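Local structure of glucanase (Klebsiella pneumoniae, 5GY3) at residues M36-A41 / V302-Q307; G88-A93 / F155-A160; A111-T116 / E163-T168. The protein probably hydrolyses internal beta-1,4-glucosidic linkages in cellulose, lichenin and cereal beta-D-glucans, as a family 8 endoglucanase. All blocks are in the same frame, centred on the assembly; numbering follows the deposited sequence.

Overall arrangement
From the N terminus, the chain first passes 36-41, and interaction 1 joins this helix to 302-307, almost at the C terminus, closing a loop of 260 residues that contains the other two contacts. Interactions 2 and 3 nest inside that loop and cross one another: 88-93 and 111-116, on consecutive helices, pair in the same order with 155-160 and 163-168. Both use helix 155-164. Leu37 touches Leu91 and so connects interaction 1 to interaction 2, whereas Ala93 meets Ser112, Ile115 and Thr116 between interactions 2 and 3. Together the contacts join an early helix to the last one and connect two helical hairpins of the predominantly helical fold; interaction 2 lies nearest the chain centre and interaction 3 farthest.

Interaction 1 (M36-A41 / V302-Q307); sequences MLLAVA and VWLAKQ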
ATOM      1  N   MET A  36      10.078  -5.450   4.028  1.00  9.98           N
ATOM      2  CA  MET A  36      10.523  -6.639   3.301  1.00  9.37           C
ATOM      3  C   MET A  36      10.819  -6.319   1.839  1.00  8.87           C
ATOM      4  O   MET A  36      11.807  -6.807   1.281  1.00  8.67           O
ATOM      5  CB  MET A  36       9.480  -7.750   3.407  1.00  8.10           C
ATOM      6  CG  MET A  36       9.434  -8.416   4.770  1.00  9.89           C
ATOM      7  SD  MET A  36       8.002  -9.478   5.033  1.00 11.32           S
ATOM      8  CE  MET A  36       8.266 -10.779   3.818  1.00  9.30           C
ATOM      9  N   LEU A  37       9.973  -5.505   1.199  1.00  8.02           N
ATOM     10  CA  LEU A  37      10.254  -5.057  -0.166  1.00  9.39           C
ATOM     11  C   LEU A  37      11.580  -4.314  -0.236  1.00 10.71           C
ATOM     12  O   LEU A  37      12.396  -4.551  -1.137  1.00 11.10           O
ATOM     13  CB  LEU A  37       9.128  -4.148  -0.674  1.00 12.31           C
ATOM     14  CG  LEU A  37       7.819  -4.790  -1.116  1.00  9.46           C
ATOM     15  CD1 LEU A  37       6.743  -3.706  -1.321  1.00 10.57           C
ATOM     16  CD2 LEU A  37       8.034  -5.577  -2.404  1.00  8.15           C
ATOM     17  N   LEU A  38      11.797  -3.386   0.696  1.00  8.44           N
ATOM     18  CA  LEU A  38      13.027  -2.603   0.679  1.00  9.84           C
ATOM     19  C   LEU A  38      14.245  -3.456   1.029  1.00 12.88           C
ATOM     20  O   LEU A  38      15.347  -3.187   0.535  1.00 12.81           O
ATOM     21  CB  LEU A  38      12.896  -1.407   1.628  1.00 10.78           C
ATOM     22  CG  LEU A  38      11.826  -0.361   1.256  1.00  8.82           C
ATOM     23  CD1 LEU A  38      11.722   0.706   2.328  1.00 11.76           C
ATOM     24  CD2 LEU A  38      12.110   0.280  -0.093  1.00 15.37           C
ATOM     25  N   ALA A  39      14.072  -4.485   1.860  1.00 10.23           N
ATOM     26  CA  ALA A  39      15.194  -5.379   2.143  1.00 11.62           C
ATOM     27  C   ALA A  39      15.631  -6.126   0.886  1.00 11.98           C
ATOM     28  O   ALA A  39      16.831  -6.271   0.633  1.00 11.87           O
ATOM     29  CB  ALA A  39      14.830  -6.355   3.260  1.00 10.36           C
ATOM     30  N   VAL A  40      14.676  -6.585   0.071  1.00 11.57           N
ATOM     31  CA  VAL A  40      15.036  -7.215  -1.203  1.00 11.10           C
ATOM     32  C   VAL A  40      15.758  -6.217  -2.097  1.00 12.06           C
ATOM     33  O   VAL A  40      16.803  -6.522  -2.691  1.00 12.52           O
ATOM     34  CB  VAL A  40      13.787  -7.770  -1.911  1.00  9.66           C
ATOM     35  CG1 VAL A  40      14.185  -8.374  -3.259  1.00 13.10           C
ATOM     36  CG2 VAL A  40      13.070  -8.781  -1.041  1.00 11.03           C
ATOM     37  N   ALA A  41      15.205  -5.004  -2.202  1.00 10.17           N
ATOM     38  CA  ALA A  41      15.771  -3.985  -3.079  1.00 10.64           C
ATOM     39  C   ALA A  41      17.195  -3.616  -2.684  1.00 13.11           C
ATOM     40  O   ALA A  41      18.008  -3.253  -3.542  1.00 13.95           O
ATOM     41  CB  ALA A  41      14.883  -2.747  -3.065  1.00 11.09           C
ATOM     42  N   VAL A 302       9.197   5.267  -3.418  1.00 11.94           N
ATOM     43  CA  VAL A 302       9.222   6.064  -4.642  1.00 11.95           C
ATOM     44  C   VAL A 302      10.483   5.763  -5.440  1.00 13.80           C
ATOM     45  O   VAL A 302      10.434   5.576  -6.661  1.00 11.97           O
ATOM     46  CB  VAL A 302       9.091   7.564  -4.301  1.00 11.23           C
ATOM     47  CG1 VAL A 302       9.491   8.424  -5.483  1.00 12.99           C
ATOM     48  CG2 VAL A 302       7.660   7.867  -3.904  1.00  9.80           C
ATOM     49  N   TRP A 303      11.626   5.674  -4.757  1.00 14.31           N
ATOM     50  CA  TRP A 303      12.877   5.341  -5.428  1.00 14.96           C
ATOM     51  C   TRP A 303      12.815   3.953  -6.055  1.00 15.19           C
ATOM     52  O   TRP A 303      13.215   3.769  -7.213  1.00 14.16           O
ATOM     53  CB  TRP A 303      14.036   5.436  -4.436  1.00 15.30           C
ATOM     54  CG  TRP A 303      15.376   5.171  -5.056  1.00 22.46           C
ATOM     55  CD1 TRP A 303      16.201   4.113  -4.802  1.00 25.51           C
ATOM     56  CD2 TRP A 303      16.033   5.967  -6.049  1.00 25.53           C
ATOM     57  NE1 TRP A 303      17.340   4.210  -5.567  1.00 27.58           N
ATOM     58  CE2 TRP A 303      17.261   5.339  -6.341  1.00 28.59           C
ATOM     59  CE3 TRP A 303      15.706   7.154  -6.715  1.00 25.15           C
ATOM     60  CZ2 TRP A 303      18.163   5.857  -7.272  1.00 34.44           C
ATOM     61  CZ3 TRP A 303      16.600   7.669  -7.636  1.00 33.10           C
ATOM     62  CH2 TRP A 303      17.817   7.021  -7.905  1.00 31.62           C
ATOM     63  N   LEU A 304      12.290   2.972  -5.310  1.00 12.73           N
ATOM     64  CA  LEU A 304      12.116   1.622  -5.841  1.00 12.30           C
ATOM     65  C   LEU A 304      11.185   1.608  -7.046  1.00 13.16           C
ATOM     66  O   LEU A 304      11.443   0.908  -8.034  1.00 13.11           O
ATOM     67  CB  LEU A 304      11.569   0.710  -4.747  1.00 13.08           C
ATOM     68  CG  LEU A 304      11.439  -0.760  -5.111  1.00 12.39           C
ATOM     69  CD1 LEU A 304      12.754  -1.282  -5.690  1.00 11.65           C
ATOM     70  CD2 LEU A 304      11.058  -1.528  -3.878  1.00 10.05           C
ATOM     71  N   ALA A 305      10.076   2.348  -6.968  1.00  9.83           N
ATOM     72  CA  ALA A 305       9.169   2.437  -8.105  1.00  8.91           C
ATOM     73  C   ALA A 305       9.889   2.965  -9.340  1.00 13.18           C
ATOM     74  O   ALA A 305       9.695   2.452 -10.449  1.00 13.76           O
ATOM     75  CB  ALA A 305       7.972   3.324  -7.748  1.00  9.23           C
ATOM     76  N   LYS A 306      10.734   3.983  -9.163  1.00 11.14           N
ATOM     77  CA  LYS A 306      11.521   4.486 -10.282  1.00 14.10           C
ATOM     78  C   LYS A 306      12.467   3.412 -10.803  1.00 15.37           C
ATOM     79  O   LYS A 306      12.564   3.202 -12.018  1.00 15.39           O
ATOM     80  CB  LYS A 306      12.296   5.737  -9.866  1.00 16.16           C
ATOM     81  CG  LYS A 306      11.399   6.925  -9.582  1.00 23.47           C
ATOM     82  CD  LYS A 306      12.115   8.010  -8.778  1.00 26.03           C
ATOM     83  CE  LYS A 306      13.092   8.770  -9.648  1.00 32.75           C
ATOM     84  NZ  LYS A 306      14.075   9.515  -8.821  1.00 38.87           N
ATOM     85  N   GLN A 307      13.158   2.711  -9.898  1.00 14.70           N
ATOM     86  CA  GLN A 307      14.112   1.690 -10.328  1.00 16.45           C
ATOM     87  C   GLN A 307      13.422   0.588 -11.113  1.00 15.93           C
ATOM     88  O   GLN A 307      13.975   0.075 -12.094  1.00 17.29           O
ATOM     89  CB  GLN A 307      14.847   1.089  -9.128  1.00 15.17           C
ATOM     90  CG  GLN A 307      15.677   2.081  -8.318  1.00 23.42           C
ATOM     91  CD  GLN A 307      16.172   3.268  -9.137  1.00 32.60           C
ATOM     92  OE1 GLN A 307      15.772   4.412  -8.891  1.00 38.31           O
ATOM     93  NE2 GLN A 307      17.055   3.010 -10.097  1.00 34.87           N
TER
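Leu304 reaches from helix 293-307 towards Leu37, Leu38 and Ala41 of helix 29-41 and accounts for more than half of the 132 Å² buried between the two segments. At the start of 302-307, Val302 packs on Val273 and Leu276 of helix 268-278, and the indole of Trp303 lies against Ala284 and Pro285 of a loop. Leu304 comes next and points at the partner helix. Its CG stands anti to the backbone N (chi1 -175°), which extends both methyl groups across the gap. CD1 does the closest touching, 3.7 Å from Ala41 CB, while CD2 lies 4.1 Å from that same Ala41 CB, so the small methyl meets both branches of the fork. CD2 also faces Leu38 CD2 at 4.3 Å, methyl against methyl, and passes 4.3 Å from Leu37 O. That carbonyl, which accepts Ala41 N at 3.0 Å within its own helix, is touched by the methyl in plain van der Waals packing. Family 8 enzymes are built as an (alpha/alpha)6 barrel, and here a helix from near the start of the chain meets the last one, joining the N-terminal and C-terminal parts of that fold. The axes of the two segments approach to 11.1 Å, with their N-to-C directions 52° from each other, a spacing bridged chiefly by the one leucine. Arg98 of helix 86-103 touches both Leu37 and Leu304 and thus borders the contact as a third member. Beyond Leu304, Ala305 and Lys306 touch Leu276 of helix 268-278, and Lys306 also touches Gln282.

Interaction 2 (G88-A93 / F155-A160); sequences GDTLIA and FPAWRA
A chi1 of -64° puts Thr90 CG2 anti to the backbone N, facing Ala157 and the edge of Trp158, and sets OG1 beside that N, where a water links it to Trp158. The methyl CG2 presses on Ala157 CB at 3.6 Å, the closest approach of the two segments, where small side chains let the CA atoms of Thr90 and Ala157 come within 7.1 Å. The same methyl sits at the edge of the Trp158 indole, near the ring plane, 4.2 Å from NE1. A chi2 of -2° for Trp158 turns the NE1 edge of the indole towards Thr90. The polar branch is joined to the indole less directly. A water receives the N-H of Trp158 NE1 at 2.8 Å and donates to Thr90 OG1 at 2.9 Å, bridging the two groups beside the methyl contact. Thr90 OG1 is in turn hydrogen-bonded to Ser86 O, one turn earlier in its own helix, so the hydroxyl has partners on two fronts and its rotation is well determined. The side chain of Thr90 is about 5 Å from that of Asp87, which places this buried junction of the (alpha/alpha)6 barrel next to the predicted nucleophile. Around it, Leu119 of helix 106-123 covers Thr90, Trp170 and Leu173 of helix 167-183 lie against Trp158, and Leu91 leads across to Phe34 and Leu37 of helix 29-41.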
ATOM      1  N   GLY A  88      -1.487  -4.988   3.412  1.00  9.89           N
ATOM      2  CA  GLY A  88      -0.328  -5.537   4.102  1.00  8.55           C
ATOM      3  C   GLY A  88      -0.034  -6.965   3.681  1.00  9.28           C
ATOM      4  O   GLY A  88       1.113  -7.309   3.384  1.00  8.96           O
ATOM      5  N   ASP A  89      -1.072  -7.817   3.652  1.00  8.49           N
ATOM      6  CA  ASP A  89      -0.901  -9.189   3.167  1.00 10.29           C
ATOM      7  C   ASP A  89      -0.312  -9.202   1.763  1.00  8.50           C
ATOM      8  O   ASP A  89       0.544 -10.036   1.443  1.00  8.42           O
ATOM      9  CB  ASP A  89      -2.233  -9.945   3.117  1.00  8.06           C
ATOM     10  CG  ASP A  89      -3.016  -9.918   4.424  1.00 12.38           C
ATOM     11  OD1 ASP A  89      -2.424 -10.051   5.516  1.00 11.80           O
ATOM     12  OD2 ASP A  89      -4.257  -9.808   4.334  1.00 11.97           O
ATOM     13  N   THR A  90      -0.809  -8.317   0.898  1.00  6.75           N
ATOM     14  CA  THR A  90      -0.324  -8.250  -0.477  1.00  7.12           C
ATOM     15  C   THR A  90       1.150  -7.875  -0.525  1.00  8.86           C
ATOM     16  O   THR A  90       1.934  -8.477  -1.273  1.00  7.86           O
ATOM     17  CB  THR A  90      -1.159  -7.225  -1.255  1.00  8.05           C
ATOM     18  OG1 THR A  90      -2.519  -7.668  -1.335  1.00  6.09           O
ATOM     19  CG2 THR A  90      -0.606  -7.004  -2.646  1.00  5.76           C
ATOM     20  N   LEU A  91       1.538  -6.851   0.247  1.00  6.65           N
ATOM     21  CA  LEU A  91       2.920  -6.382   0.228  1.00  9.07           C
ATOM     22  C   LEU A  91       3.872  -7.471   0.690  1.00  8.21           C
ATOM     23  O   LEU A  91       4.959  -7.647   0.115  1.00  8.39           O
ATOM     24  CB  LEU A  91       3.058  -5.153   1.125  1.00  6.95           C
ATOM     25  CG  LEU A  91       2.324  -3.911   0.617  1.00 11.70           C
ATOM     26  CD1 LEU A  91       2.177  -2.898   1.743  1.00 12.46           C
ATOM     27  CD2 LEU A  91       3.073  -3.317  -0.562  1.00  9.84           C
ATOM     28  N   ILE A  92       3.474  -8.207   1.732  1.00  7.25           N
ATOM     29  CA  ILE A  92       4.271  -9.326   2.234  1.00 10.50           C
ATOM     30  C   ILE A  92       4.424 -10.394   1.158  1.00 10.71           C
ATOM     31  O   ILE A  92       5.530 -10.882   0.899  1.00  7.81           O
ATOM     32  CB  ILE A  92       3.637  -9.898   3.517  1.00 10.93           C
ATOM     33  CG1 ILE A  92       3.761  -8.893   4.676  1.00  9.48           C
ATOM     34  CG2 ILE A  92       4.272 -11.247   3.874  1.00  9.61           C
ATOM     35  CD1 ILE A  92       2.786  -9.146   5.872  1.00  9.48           C
ATOM     36  N   ALA A  93       3.313 -10.782   0.518  1.00  8.79           N
ATOM     37  CA  ALA A  93       3.390 -11.818  -0.508  1.00  7.57           C
ATOM     38  C   ALA A  93       4.221 -11.352  -1.694  1.00  7.18           C
ATOM     39  O   ALA A  93       4.925 -12.149  -2.326  1.00  7.19           O
ATOM     40  CB  ALA A  93       1.987 -12.222  -0.970  1.00  7.68           C
ATOM     41  N   PHE A 155      -1.528  -2.387  -7.793  1.00  8.37           N
ATOM     42  CA  PHE A 155      -1.414  -2.862  -9.170  1.00  9.69           C
ATOM     43  C   PHE A 155      -0.082  -3.534  -9.498  1.00 10.12           C
ATOM     44  O   PHE A 155      -0.109  -4.587 -10.154  1.00 10.88           O
ATOM     45  CB  PHE A 155      -1.679  -1.693 -10.132  1.00  9.57           C
ATOM     46  CG  PHE A 155      -3.014  -1.045  -9.923  1.00  8.79           C
ATOM     47  CD1 PHE A 155      -4.183  -1.725 -10.233  1.00 11.86           C
ATOM     48  CD2 PHE A 155      -3.097   0.237  -9.401  1.00 10.53           C
ATOM     49  CE1 PHE A 155      -5.432  -1.128 -10.035  1.00 13.22           C
ATOM     50  CE2 PHE A 155      -4.341   0.838  -9.194  1.00  9.40           C
ATOM     51  CZ  PHE A 155      -5.501   0.154  -9.522  1.00  9.85           C
ATOM     52  N   PRO A 156       1.089  -3.023  -9.093  1.00  9.49           N
ATOM     53  CA  PRO A 156       2.326  -3.722  -9.485  1.00 10.74           C
ATOM     54  C   PRO A 156       2.486  -5.078  -8.809  1.00 10.61           C
ATOM     55  O   PRO A 156       3.076  -5.997  -9.401  1.00 10.34           O
ATOM     56  CB  PRO A 156       3.431  -2.736  -9.076  1.00 10.43           C
ATOM     57  CG  PRO A 156       2.817  -1.932  -7.958  1.00 10.95           C
ATOM     58  CD  PRO A 156       1.378  -1.766  -8.371  1.00  9.38           C
ATOM     59  N   ALA A 157       1.976  -5.227  -7.585  1.00  7.75           N
ATOM     60  CA  ALA A 157       1.970  -6.533  -6.941  1.00  8.18           C
ATOM     61  C   ALA A 157       1.057  -7.501  -7.679  1.00  7.75           C
ATOM     62  O   ALA A 157       1.423  -8.659  -7.906  1.00  6.32           O
ATOM     63  CB  ALA A 157       1.540  -6.395  -5.488  1.00  6.85           C
ATOM     64  N   TRP A 158      -0.149  -7.049  -8.047  1.00  5.95           N
ATOM     65  CA  TRP A 158      -1.088  -7.930  -8.735  1.00  7.28           C
ATOM     66  C   TRP A 158      -0.514  -8.425 -10.059  1.00  9.46           C
ATOM     67  O   TRP A 158      -0.717  -9.585 -10.439  1.00 11.14           O
ATOM     68  CB  TRP A 158      -2.409  -7.207  -8.969  1.00  7.60           C
ATOM     69  CG  TRP A 158      -3.133  -6.850  -7.705  1.00  6.45           C
ATOM     70  CD1 TRP A 158      -2.752  -7.135  -6.424  1.00  7.35           C
ATOM     71  CD2 TRP A 158      -4.370  -6.135  -7.607  1.00  8.81           C
ATOM     72  NE1 TRP A 158      -3.682  -6.651  -5.536  1.00  7.67           N
ATOM     73  CE2 TRP A 158      -4.682  -6.026  -6.238  1.00  7.38           C
ATOM     74  CE3 TRP A 158      -5.248  -5.581  -8.553  1.00  6.76           C
ATOM     75  CZ2 TRP A 158      -5.842  -5.392  -5.782  1.00  6.64           C
ATOM     76  CZ3 TRP A 158      -6.396  -4.942  -8.103  1.00  9.77           C
ATOM     77  CH2 TRP A 158      -6.683  -4.855  -6.730  1.00  8.57           C
ATOM     78  N   ARG A 159       0.195  -7.555 -10.781  1.00 10.40           N
ATOM     79  CA  ARG A 159       0.805  -7.981 -12.038  1.00  8.76           C
ATOM     80  C   ARG A 159       1.867  -9.044 -11.775  1.00 11.07           C
ATOM     81  O   ARG A 159       1.933 -10.053 -12.485  1.00 10.88           O
ATOM     82  CB  ARG A 159       1.397  -6.771 -12.777  1.00 13.73           C
ATOM     83  CG  ARG A 159       2.077  -7.103 -14.104  1.00 27.11           C
ATOM     84  CD  ARG A 159       3.366  -6.330 -14.291  1.00 35.84           C
ATOM     85  NE  ARG A 159       4.013  -6.052 -12.980  1.00 42.84           N
ATOM     86  CZ  ARG A 159       5.071  -6.692 -12.511  1.00 40.02           C
ATOM     87  NH1 ARG A 159       5.611  -7.643 -13.244  1.00 37.23           N
ATOM     88  NH2 ARG A 159       5.570  -6.356 -11.341  1.00 38.39           N
ATOM     89  N   ALA A 160       2.678  -8.854 -10.728  1.00  9.66           N
ATOM     90  CA  ALA A 160       3.673  -9.857 -10.364  1.00  9.56           C
ATOM     91  C   ALA A 160       3.018 -11.176  -9.988  1.00 10.53           C
ATOM     92  O   ALA A 160       3.492 -12.247 -10.390  1.00 11.61           O
ATOM     93  CB  ALA A 160       4.538  -9.352  -9.204  1.00 12.18           C
TER
HETATM   94  O   HOH W   1      -3.555  -5.480  -2.954  1.00  9.43           O

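Interaction 3 (A111-T116 / E163-T168); sequences ASDAIT and ERTHLT
Asp113 OD2 accepts the shortest bond of the contact, 2.6 Å from Arg164 NH2, while Asp113 OD1 takes Arg164 NE at 2.9 Å. Two nitrogens thus hold the carboxylate side-on, one for each oxygen, and both oxygens use their syn lone pairs. Carboxylate and guanidinium are nearly coplanar, 15° apart, and the N-H bonds run fairly straight; this paired geometry fixes the rotation of both groups and should favour their charged forms. With the arginine chain bent at chi2 (82°), the NE/NH2 edge faces the carboxylate. The salt bridge joins helix 106-123 to the turn between helix 155-164 and helix 167-183, so it links the second helix of one alpha-helical hairpin to the tip of the next. Within that turn Thr165 OG1 and His166 ND1 share a hydrogen bond of 2.7 Å, and His166, at the N-cap position, precedes the new helix. The methyl of Thr165 faces back towards helix 106-123: CG2 lies 3.7 Å from Thr116 OG1 and 4.0 Å from Asp113 OD1. Arg164 further packs on Ala109 and on Leu97 of helix 86-103.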
ATOM      1  N   ALA A 111       6.060 -19.681  -0.131  1.00 10.05           N
ATOM      2  CA  ALA A 111       5.358 -18.907   0.889  1.00 10.87           C
ATOM      3  C   ALA A 111       4.430 -17.876   0.255  1.00  8.76           C
ATOM      4  O   ALA A 111       3.281 -17.710   0.690  1.00 10.57           O
ATOM      5  CB  ALA A 111       6.362 -18.221   1.817  1.00 11.47           C
ATOM      6  N   SER A 112       4.915 -17.174  -0.767  1.00  7.49           N
ATOM      7  CA  SER A 112       4.089 -16.196  -1.466  1.00  8.78           C
ATOM      8  C   SER A 112       2.819 -16.839  -2.009  1.00  8.83           C
ATOM      9  O   SER A 112       1.717 -16.294  -1.852  1.00  6.94           O
ATOM     10  CB  SER A 112       4.896 -15.558  -2.600  1.00  9.09           C
ATOM     11  OG  SER A 112       4.102 -14.620  -3.314  1.00  9.18           O
ATOM     12  N   ASP A 113       2.960 -18.009  -2.645  1.00  7.72           N
ATOM     13  CA  ASP A 113       1.825 -18.665  -3.292  1.00 10.14           C
ATOM     14  C   ASP A 113       0.690 -18.940  -2.309  1.00  8.86           C
ATOM     15  O   ASP A 113      -0.487 -18.862  -2.677  1.00  9.89           O
ATOM     16  CB  ASP A 113       2.265 -19.983  -3.931  1.00 11.03           C
ATOM     17  CG  ASP A 113       3.228 -19.798  -5.085  1.00 14.90           C
ATOM     18  OD1 ASP A 113       3.236 -18.711  -5.683  1.00 13.51           O
ATOM     19  OD2 ASP A 113       3.964 -20.768  -5.399  1.00 18.77           O
ATOM     20  N   ALA A 114       1.021 -19.323  -1.072  1.00  8.90           N
ATOM     21  CA  ALA A 114      -0.018 -19.592  -0.085  1.00 10.78           C
ATOM     22  C   ALA A 114      -0.798 -18.328   0.244  1.00  9.87           C
ATOM     23  O   ALA A 114      -2.033 -18.363   0.358  1.00 10.22           O
ATOM     24  CB  ALA A 114       0.599 -20.198   1.181  1.00 12.19           C
ATOM     25  N   ILE A 115      -0.093 -17.203   0.388  1.00  8.38           N
ATOM     26  CA  ILE A 115      -0.729 -15.934   0.731  1.00  8.41           C
ATOM     27  C   ILE A 115      -1.577 -15.425  -0.426  1.00  8.25           C
ATOM     28  O   ILE A 115      -2.705 -14.963  -0.215  1.00  8.23           O
ATOM     29  CB  ILE A 115       0.334 -14.899   1.148  1.00  6.72           C
ATOM     30  CG1 ILE A 115       1.126 -15.428   2.354  1.00  8.27           C
ATOM     31  CG2 ILE A 115      -0.316 -13.528   1.438  1.00  8.87           C
ATOM     32  CD1 ILE A 115       2.453 -14.713   2.592  1.00  8.86           C
ATOM     33  N   THR A 116      -1.063 -15.501  -1.665  1.00  7.75           N
ATOM     34  CA  THR A 116      -1.870 -15.018  -2.785  1.00  7.97           C
ATOM     35  C   THR A 116      -3.108 -15.885  -2.986  1.00  9.18           C
ATOM     36  O   THR A 116      -4.180 -15.366  -3.309  1.00  7.30           O
ATOM     37  CB  THR A 116      -1.055 -14.924  -4.082  1.00  7.94           C
ATOM     38  OG1 THR A 116      -0.498 -16.198  -4.432  1.00  9.28           O
ATOM     39  CG2 THR A 116       0.064 -13.911  -3.928  1.00  6.10           C
ATOM     40  N   GLU A 163       1.961 -13.188 -13.073  1.00 10.38           N
ATOM     41  CA  GLU A 163       3.048 -13.842 -13.796  1.00 12.54           C
ATOM     42  C   GLU A 163       3.447 -15.174 -13.175  1.00 14.11           C
ATOM     43  O   GLU A 163       4.107 -15.980 -13.847  1.00 16.57           O
ATOM     44  CB  GLU A 163       4.264 -12.941 -13.846  1.00 13.03           C
ATOM     45  CG  GLU A 163       3.999 -11.579 -14.441  1.00 24.50           C
ATOM     46  CD  GLU A 163       5.260 -10.738 -14.490  1.00 33.85           C
ATOM     47  OE1 GLU A 163       5.763 -10.330 -13.414  1.00 40.01           O
ATOM     48  OE2 GLU A 163       5.765 -10.490 -15.602  1.00 38.88           O
ATOM     49  N   ARG A 164       3.101 -15.396 -11.908  1.00  9.26           N
ATOM     50  CA  ARG A 164       3.487 -16.540 -11.091  1.00 12.88           C
ATOM     51  C   ARG A 164       2.372 -17.573 -10.975  1.00 13.93           C
ATOM     52  O   ARG A 164       2.623 -18.774 -11.120  1.00  9.21           O
ATOM     53  CB  ARG A 164       3.894 -16.031  -9.691  1.00 14.46           C
ATOM     54  CG  ARG A 164       3.980 -17.077  -8.565  1.00 17.59           C
ATOM     55  CD  ARG A 164       5.297 -17.827  -8.597  1.00 15.40           C
ATOM     56  NE  ARG A 164       5.317 -18.948  -7.666  1.00 17.35           N
ATOM     57  CZ  ARG A 164       6.251 -19.890  -7.670  1.00 17.21           C
ATOM     58  NH1 ARG A 164       7.232 -19.841  -8.558  1.00 19.65           N
ATOM     59  NH2 ARG A 164       6.199 -20.887  -6.789  1.00 20.20           N
ATOM     60  N   THR A 165       1.137 -17.138 -10.743  1.00  7.30           N
ATOM     61  CA  THR A 165       0.089 -18.082 -10.382  1.00  9.16           C
ATOM     62  C   THR A 165      -1.274 -17.428 -10.567  1.00 10.38           C
ATOM     63  O   THR A 165      -1.398 -16.197 -10.506  1.00  8.40           O
ATOM     64  CB  THR A 165       0.271 -18.571  -8.930  1.00  8.74           C
ATOM     65  OG1 THR A 165      -0.689 -19.598  -8.635  1.00  9.98           O
ATOM     66  CG2 THR A 165       0.129 -17.420  -7.921  1.00 10.22           C
ATOM     67  N   HIS A 166      -2.292 -18.269 -10.797  1.00  6.87           N
ATOM     68  CA  HIS A 166      -3.677 -17.819 -10.940  1.00  7.11           C
ATOM     69  C   HIS A 166      -3.752 -16.619 -11.881  1.00  7.92           C
ATOM     70  O   HIS A 166      -4.369 -15.598 -11.571  1.00  6.99           O
ATOM     71  CB  HIS A 166      -4.301 -17.466  -9.583  1.00  6.93           C
ATOM     72  CG  HIS A 166      -4.392 -18.611  -8.620  1.00  9.04           C
ATOM     73  ND1 HIS A 166      -3.287 -19.161  -8.010  1.00  9.99           N
ATOM     74  CD2 HIS A 166      -5.464 -19.286  -8.136  1.00  9.71           C
ATOM     75  CE1 HIS A 166      -3.667 -20.133  -7.200  1.00  9.15           C
ATOM     76  NE2 HIS A 166      -4.985 -20.236  -7.262  1.00  9.96           N
ATOM     77  N   LEU A 167      -3.093 -16.744 -13.038  1.00  6.58           N
ATOM     78  CA  LEU A 167      -2.957 -15.596 -13.935  1.00  7.33           C
ATOM     79  C   LEU A 167      -4.304 -14.959 -14.261  1.00  7.21           C
ATOM     80  O   LEU A 167      -4.462 -13.732 -14.190  1.00  8.13           O
ATOM     81  CB  LEU A 167      -2.240 -16.030 -15.218  1.00  8.75           C
ATOM     82  CG  LEU A 167      -2.056 -14.975 -16.310  1.00 11.06           C
ATOM     83  CD1 LEU A 167      -0.775 -15.263 -17.069  1.00 10.02           C
ATOM     84  CD2 LEU A 167      -3.230 -14.951 -17.278  1.00  9.12           C
ATOM     85  N   THR A 168      -5.284 -15.774 -14.662  1.00  5.12           N
ATOM     86  CA  THR A 168      -6.560 -15.207 -15.090  1.00  6.53           C
ATOM     87  C   THR A 168      -7.242 -14.436 -13.961  1.00  7.79           C
ATOM     88  O   THR A 168      -7.754 -13.328 -14.178  1.00  6.62           O
ATOM     89  CB  THR A 168      -7.475 -16.311 -15.612  1.00  7.77           C
ATOM     90  OG1 THR A 168      -6.766 -17.068 -16.605  1.00  7.84           O
ATOM     91  CG2 THR A 168      -8.730 -15.697 -16.229  1.00  7.31           C
TER